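Local coordinates for enoyl-acyl carrier protein reductase (Uncultured bacterium, PDB 6KIA) that reduces the enoyl group carried on acyl carrier protein, probably with NADH as hydride donor, in bacterial fatty acid synthesis, at residues Cys288-Arg292 with Ser399-Leu403; Ser305-Leu309 with His426-Ala430. One frame throughout, in Å; residues are numbered along the deposited sequence.

Interaction 1 (Cys288-Arg292 with Ser399-Leu403). With NAI (1,4-dihydronicotinamide adenine dinucleotide), chain D.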
loop_
_atom_site.group_PDB
_atom_site.type_symbol
_atom_site.label_atom_id
_atom_site.label_comp_id
_atom_site.label_asym_id
_atom_site.label_seq_id
_atom_site.Cartn_x
_atom_site.Cartn_y
_atom_site.Cartn_z
ATOM N N CYS A 288 0.975 0.015 7.583
ATOM C CA CYS A 288 -0.157 0.937 7.773
ATOM C C CYS A 288 -1.507 0.241 7.798
ATOM O O CYS A 288 -1.618 -0.892 7.331
ATOM C CB CYS A 288 -0.144 1.994 6.662
ATOM S SG CYS A 288 1.278 3.152 6.776
ATOM N N PRO A 289 -2.548 0.918 8.304
ATOM C CA PRO A 289 -3.869 0.258 8.374
ATOM C C PRO A 289 -4.557 -0.040 7.050
ATOM O O PRO A 289 -4.265 0.545 6.015
ATOM C CB PRO A 289 -4.723 1.279 9.133
ATOM C CG PRO A 289 -3.770 2.065 9.915
ATOM C CD PRO A 289 -2.564 2.210 9.012
ATOM N N GLU A 290 -5.524 -0.956 7.122
ATOM C CA GLU A 290 -6.456 -1.214 6.038
ATOM C C GLU A 290 -7.263 0.043 5.731
ATOM O O GLU A 290 -7.891 0.633 6.642
ATOM C CB GLU A 290 -7.430 -2.339 6.432
ATOM C CG GLU A 290 -6.781 -3.640 6.908
ATOM C CD GLU A 290 -6.423 -3.656 8.403
ATOM O OE1 GLU A 290 -6.569 -2.631 9.110
ATOM O OE2 GLU A 290 -5.996 -4.720 8.885
ATOM N N ILE A 291 -7.259 0.459 4.466
ATOM C CA ILE A 291 -8.120 1.546 4.021
ATOM C C ILE A 291 -8.660 1.225 2.636
ATOM O O ILE A 291 -8.320 0.197 2.056
ATOM C CB ILE A 291 -7.389 2.909 4.008
ATOM C CG1 ILE A 291 -6.140 2.865 3.128
ATOM C CG2 ILE A 291 -6.995 3.360 5.424
ATOM C CD1 ILE A 291 -5.598 4.252 2.907
ATOM N N ARG A 292 -9.541 2.074 2.112
ATOM C CA ARG A 292 -9.998 1.885 0.745
ATOM C C ARG A 292 -9.316 2.866 -0.210
ATOM O O ARG A 292 -9.453 4.093 -0.090
ATOM C CB ARG A 292 -11.520 2.001 0.666
ATOM C CG ARG A 292 -12.180 0.845 1.396
ATOM C CD ARG A 292 -13.684 0.795 1.173
ATOM N NE ARG A 292 -14.046 0.120 -0.071
ATOM C CZ ARG A 292 -14.504 0.741 -1.154
ATOM N NH1 ARG A 292 -14.662 2.061 -1.151
ATOM N NH2 ARG A 292 -14.811 0.040 -2.241
ATOM N N SER A 399 -11.030 6.458 5.742
ATOM C CA SER A 399 -9.833 6.278 4.923
ATOM C C SER A 399 -9.134 7.620 4.753
ATOM O O SER A 399 -7.909 7.687 4.882
ATOM C CB SER A 399 -10.165 5.676 3.567
ATOM O OG SER A 399 -10.662 4.345 3.688
ATOM N N ALA A 400 -9.900 8.691 4.488
ATOM C CA ALA A 400 -9.260 10.024 4.411
ATOM C C ALA A 400 -8.584 10.416 5.732
ATOM O O ALA A 400 -7.514 11.053 5.729
ATOM C CB ALA A 400 -10.269 11.099 3.990
ATOM N N LEU A 401 -9.205 10.072 6.866
ATOM C CA LEU A 401 -8.564 10.359 8.163
ATOM C C LEU A 401 -7.233 9.617 8.324
ATOM O O LEU A 401 -6.243 10.171 8.837
ATOM C CB LEU A 401 -9.529 9.984 9.289
ATOM C CG LEU A 401 -10.763 10.872 9.473
ATOM C CD1 LEU A 401 -11.410 10.564 10.831
ATOM C CD2 LEU A 401 -10.434 12.360 9.393
ATOM N N VAL A 402 -7.191 8.360 7.889
ATOM C CA VAL A 402 -5.956 7.586 8.008
ATOM C C VAL A 402 -4.858 8.170 7.096
ATOM O O VAL A 402 -3.704 8.233 7.510
ATOM C CB VAL A 402 -6.188 6.081 7.695
ATOM C CG1 VAL A 402 -4.849 5.330 7.693
ATOM C CG2 VAL A 402 -7.101 5.472 8.747
ATOM N N LEU A 403 -5.207 8.612 5.893
ATOM C CA LEU A 403 -4.217 9.342 5.066
ATOM C C LEU A 403 -3.627 10.532 5.826
ATOM O O LEU A 403 -2.361 10.729 5.910
ATOM C CB LEU A 403 -4.863 9.838 3.760
ATOM C CG LEU A 403 -4.680 9.010 2.496
ATOM C CD1 LEU A 403 -5.010 7.559 2.706
ATOM C CD2 LEU A 403 -5.465 9.642 1.314
HETATM P PA NAI D . -2.631 3.292 -5.101
HETATM O O1A NAI D . -2.942 4.755 -5.007
HETATM O O2A NAI D . -3.289 2.521 -6.229
HETATM O O5B NAI D . -1.048 3.155 -5.147
HETATM C C5B NAI D . -0.457 2.079 -5.847
HETATM C C4B NAI D . 1.010 2.557 -6.075
HETATM O O4B NAI D . 1.735 1.345 -6.719
HETATM C C3B NAI D . 1.097 3.542 -6.896
HETATM O O3B NAI D . 2.130 4.528 -6.484
HETATM C C2B NAI D . 1.509 2.853 -8.342
HETATM O O2B NAI D . 2.077 3.884 -9.231
HETATM C C1B NAI D . 2.333 1.923 -8.006
HETATM N N9A NAI D . 2.264 0.773 -8.932
HETATM C C8A NAI D . 1.330 -0.148 -9.226
HETATM N N7A NAI D . 1.826 -0.954 -10.163
HETATM C C5A NAI D . 3.082 -0.535 -10.448
HETATM C C6A NAI D . 3.977 -1.066 -11.365
HETATM N N6A NAI D . 3.917 -2.172 -12.280
HETATM N N1A NAI D . 5.180 -0.481 -11.488
HETATM C C2A NAI D . 5.495 0.616 -10.730
HETATM N N3A NAI D . 4.600 1.143 -9.813
HETATM C C4A NAI D . 3.375 0.542 -9.692
HETATM O O3 NAI D . -3.072 2.497 -3.720
HETATM P PN NAI D . -2.386 2.516 -2.260
HETATM O O1N NAI D . -2.309 3.917 -1.736
HETATM O O2N NAI D . -3.284 1.601 -1.441
HETATM O O5D NAI D . -0.927 1.891 -2.416
HETATM C C5D NAI D . 0.230 2.596 -2.001
HETATM C C4D NAI D . 1.008 1.686 -1.023
HETATM O O4D NAI D . 0.316 1.581 0.095
HETATM C C3D NAI D . 1.115 0.266 -1.575
HETATM O O3D NAI D . 2.405 -0.236 -1.477
HETATM C C2D NAI D . 0.191 -0.507 -0.608
HETATM O O2D NAI D . 0.529 -1.938 -0.657
HETATM C C1D NAI D . 0.395 0.068 0.549
HETATM N N1N NAI D . -0.662 -0.187 1.528
HETATM C C2N NAI D . -1.998 -0.130 1.192
HETATM C C3N NAI D . -2.971 -0.443 2.151
HETATM C C7N NAI D . -4.460 -0.354 1.822
HETATM O O7N NAI D . -5.292 -0.915 2.530
HETATM N N7N NAI D . -4.868 0.397 0.689
HETATM C C4N NAI D . -2.627 -0.790 3.449
HETATM C C5N NAI D . -1.270 -0.794 3.792
HETATM C C6N NAI D . -0.300 -0.498 2.828
#
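Ile291 packs on the helix segment Ser399-Leu403 through CB, CG2 and CD1, and its backbone holds the cofactor on the other side. The polar link to the helix is one hydrogen bond. Arg292 N donates to Ser399 OG at 3.0 Å, and the N-H...O angle of 177° makes it almost straight. Ser399 OG also bonds to the carbonyl of Thr395, one helical turn earlier, so the hydroxyl joins the helix backbone to the loop.

Most of the apolar packing comes from Ile291. Ile291 CG2 presses on Val402 CB at 3.6 Å and also touches both Val402 methyls. Ile291 CG1 lies between the backbone N and the carbonyl carbon (chi1 57°), where it passes the carboxamide of the cofactor, with NAI N7N 3.7 Å away. From there CD1 runs on to Leu403 CD1, and the two side chains cross at about a right angle. Ile291 CD1 and Leu403 CD1 are 3.4 Å apart, a tight fit. CB rests against Ser399 OG. Pro289 adds CG and CD of its ring, CD being 4.1 Å from Val402 CG1.

The cofactor is gripped by the backbone of the loop. Ile291 N donates to the carboxamide oxygen NAI O7N at 3.1 Å, again almost straight. This bond would help fix the rotation of the carboxamide. Pro289 O lies 3.3 Å from NAI C4N, the carbon that carries the hydride in dihydronicotinamides; the same carbonyl oxygen is hydrogen-bonded to Tyr33 OH.

The loop follows strand 283-287 of the mixed, largely parallel sheet, at the nicotinamide end of a Rossmann-type cofactor site. Helix 394-413 backs it on the side turned from the nicotinamide. Tyr33 touches both Ile291 and Val402.

Interaction 2 (Ser305-Leu309 with His426-Ala430)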
loop_
_atom_site.group_PDB
_atom_site.type_symbol
_atom_site.label_atom_id
_atom_site.label_comp_id
_atom_site.label_asym_id
_atom_site.label_seq_id
_atom_site.Cartn_x
_atom_site.Cartn_y
_atom_site.Cartn_z
ATOM N N SER A 305 -11.946 -3.762 8.896
ATOM C CA SER A 305 -10.923 -3.503 9.912
ATOM C C SER A 305 -10.854 -2.038 10.330
ATOM O O SER A 305 -10.357 -1.728 11.402
ATOM C CB SER A 305 -9.553 -3.949 9.406
ATOM O OG SER A 305 -9.535 -5.356 9.162
ATOM N N LEU A 306 -11.401 -1.154 9.509
ATOM C CA LEU A 306 -11.204 0.281 9.689
ATOM C C LEU A 306 -12.213 0.935 10.646
ATOM O O LEU A 306 -11.876 1.893 11.344
ATOM C CB LEU A 306 -11.254 0.960 8.311
ATOM C CG LEU A 306 -11.114 2.480 8.210
ATOM C CD1 LEU A 306 -9.754 2.944 8.740
ATOM C CD2 LEU A 306 -11.280 2.850 6.740
ATOM N N PHE A 307 -13.437 0.411 10.709
ATOM C CA PHE A 307 -14.475 1.069 11.531
ATOM C C PHE A 307 -14.109 1.339 13.001
ATOM O O PHE A 307 -14.451 2.411 13.535
ATOM C CB PHE A 307 -15.773 0.258 11.465
ATOM C CG PHE A 307 -16.367 0.187 10.090
ATOM C CD1 PHE A 307 -16.969 1.299 9.522
ATOM C CD2 PHE A 307 -16.332 -0.995 9.369
ATOM C CE1 PHE A 307 -17.524 1.236 8.237
ATOM C CE2 PHE A 307 -16.897 -1.080 8.096
ATOM C CZ PHE A 307 -17.497 0.022 7.527
ATOM N N PRO A 308 -13.401 0.395 13.666
ATOM C CA PRO A 308 -13.058 0.676 15.065
ATOM C C PRO A 308 -12.110 1.869 15.261
ATOM O O PRO A 308 -11.893 2.259 16.410
ATOM C CB PRO A 308 -12.399 -0.636 15.533
ATOM C CG PRO A 308 -12.966 -1.682 14.623
ATOM C CD PRO A 308 -13.089 -1.010 13.300
ATOM N N LEU A 309 -11.575 2.447 14.186
ATOM C CA LEU A 309 -10.823 3.711 14.329
ATOM C C LEU A 309 -11.697 4.755 15.021
ATOM O O LEU A 309 -11.198 5.598 15.775
ATOM C CB LEU A 309 -10.329 4.217 12.957
ATOM C CG LEU A 309 -9.544 5.532 12.991
ATOM C CD1 LEU A 309 -8.200 5.320 13.722
ATOM C CD2 LEU A 309 -9.311 6.099 11.572
ATOM N N HIS A 426 -4.163 1.842 14.878
ATOM C CA HIS A 426 -5.176 2.841 15.145
ATOM C C HIS A 426 -4.855 3.723 16.337
ATOM O O HIS A 426 -5.322 4.852 16.391
ATOM C CB HIS A 426 -6.549 2.195 15.389
ATOM C CG HIS A 426 -7.177 1.660 14.148
ATOM N ND1 HIS A 426 -8.476 1.179 14.113
ATOM C CD2 HIS A 426 -6.699 1.527 12.888
ATOM C CE1 HIS A 426 -8.756 0.765 12.893
ATOM N NE2 HIS A 426 -7.695 0.968 12.121
ATOM N N ASP A 427 -4.102 3.184 17.293
ATOM C CA ASP A 427 -3.799 3.945 18.498
ATOM C C ASP A 427 -2.975 5.198 18.184
ATOM O O ASP A 427 -3.401 6.333 18.476
ATOM C CB ASP A 427 -3.095 3.066 19.558
ATOM C CG ASP A 427 -1.760 2.491 19.102
ATOM O OD1 ASP A 427 -1.572 2.148 17.907
ATOM O OD2 ASP A 427 -0.863 2.398 19.966
ATOM N N VAL A 428 -1.851 5.015 17.515
ATOM C CA VAL A 428 -0.962 6.160 17.274
ATOM C C VAL A 428 -1.551 7.090 16.201
ATOM O O VAL A 428 -1.367 8.304 16.240
ATOM C CB VAL A 428 0.441 5.683 16.904
ATOM C CG1 VAL A 428 0.471 5.031 15.503
ATOM C CG2 VAL A 428 1.444 6.856 17.006
ATOM N N ILE A 429 -2.329 6.540 15.276
ATOM C CA ILE A 429 -2.966 7.386 14.282
ATOM C C ILE A 429 -4.071 8.248 14.930
ATOM O O ILE A 429 -4.216 9.432 14.619
ATOM C CB ILE A 429 -3.535 6.523 13.139
ATOM C CG1 ILE A 429 -2.390 6.023 12.263
ATOM C CG2 ILE A 429 -4.583 7.274 12.315
ATOM C CD1 ILE A 429 -2.772 4.804 11.472
ATOM N N ALA A 430 -4.816 7.677 15.874
ATOM C CA ALA A 430 -5.830 8.445 16.584
ATOM C C ALA A 430 -5.171 9.535 17.436
ATOM O O ALA A 430 -5.649 10.678 17.466
ATOM C CB ALA A 430 -6.697 7.506 17.441
HETATM O O HOH W 1 -9.299 0.879 16.739
#
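A type I beta turn, Leu306 to Leu309, leads into helix 309-315 and packs against His426 at the start of helix 426-436. The turn is closed by the bond from Leu309 N to Leu306 O. Leu309 covers one face of the imidazole. Leu309 CB stands 4.0 Å from the centroid of the His426 ring, 22° off the normal, in a CH-pi contact. CG is anti to the backbone N (chi1 180°), and Leu309 CD1 reaches across to lie 3.8 Å from His426 CG. Leu309 CD1 is also 4.3 Å from Ile429 CG2, one turn further along the helix.

At the ring edge, in plane, a water sits 2.8 Å from His426 ND1. It also gives a weak hydrogen bond to Pro308 O, so it bridges the turn and the histidine. His426 CE1 comes within 3.3 Å of Ser305 O. That buried carbonyl oxygen has no hydrogen-bonding partner in the model.

Strand 244-248 borders the contact, with Thr244 and Ile246 touching His426. Phe307 turns from this contact into helix 339-351, while Leu306 and Leu309 pack on helix 394-413.

Overall arrangement
Both contacts are buried, and both join the long connection after strand 283-287 to a helix from the C-terminal part of the chain. Interaction 1 is nearer the centre of the chain and lines the cofactor pocket. It relies on straight backbone N-H bonds and branched aliphatic packing. Interaction 2 lies further out and uses an imidazole face and a bridging water instead. The centres of interactions 1 and 2 are about 9 Å apart, and the two touch directly. Pro289 CG meets Ile429 CD1 at 3.3 Å, and Ser399 OG lies 3.5 Å from Leu306 CD2. Helix 394-413 is common ground: Val402 also packs on Leu309.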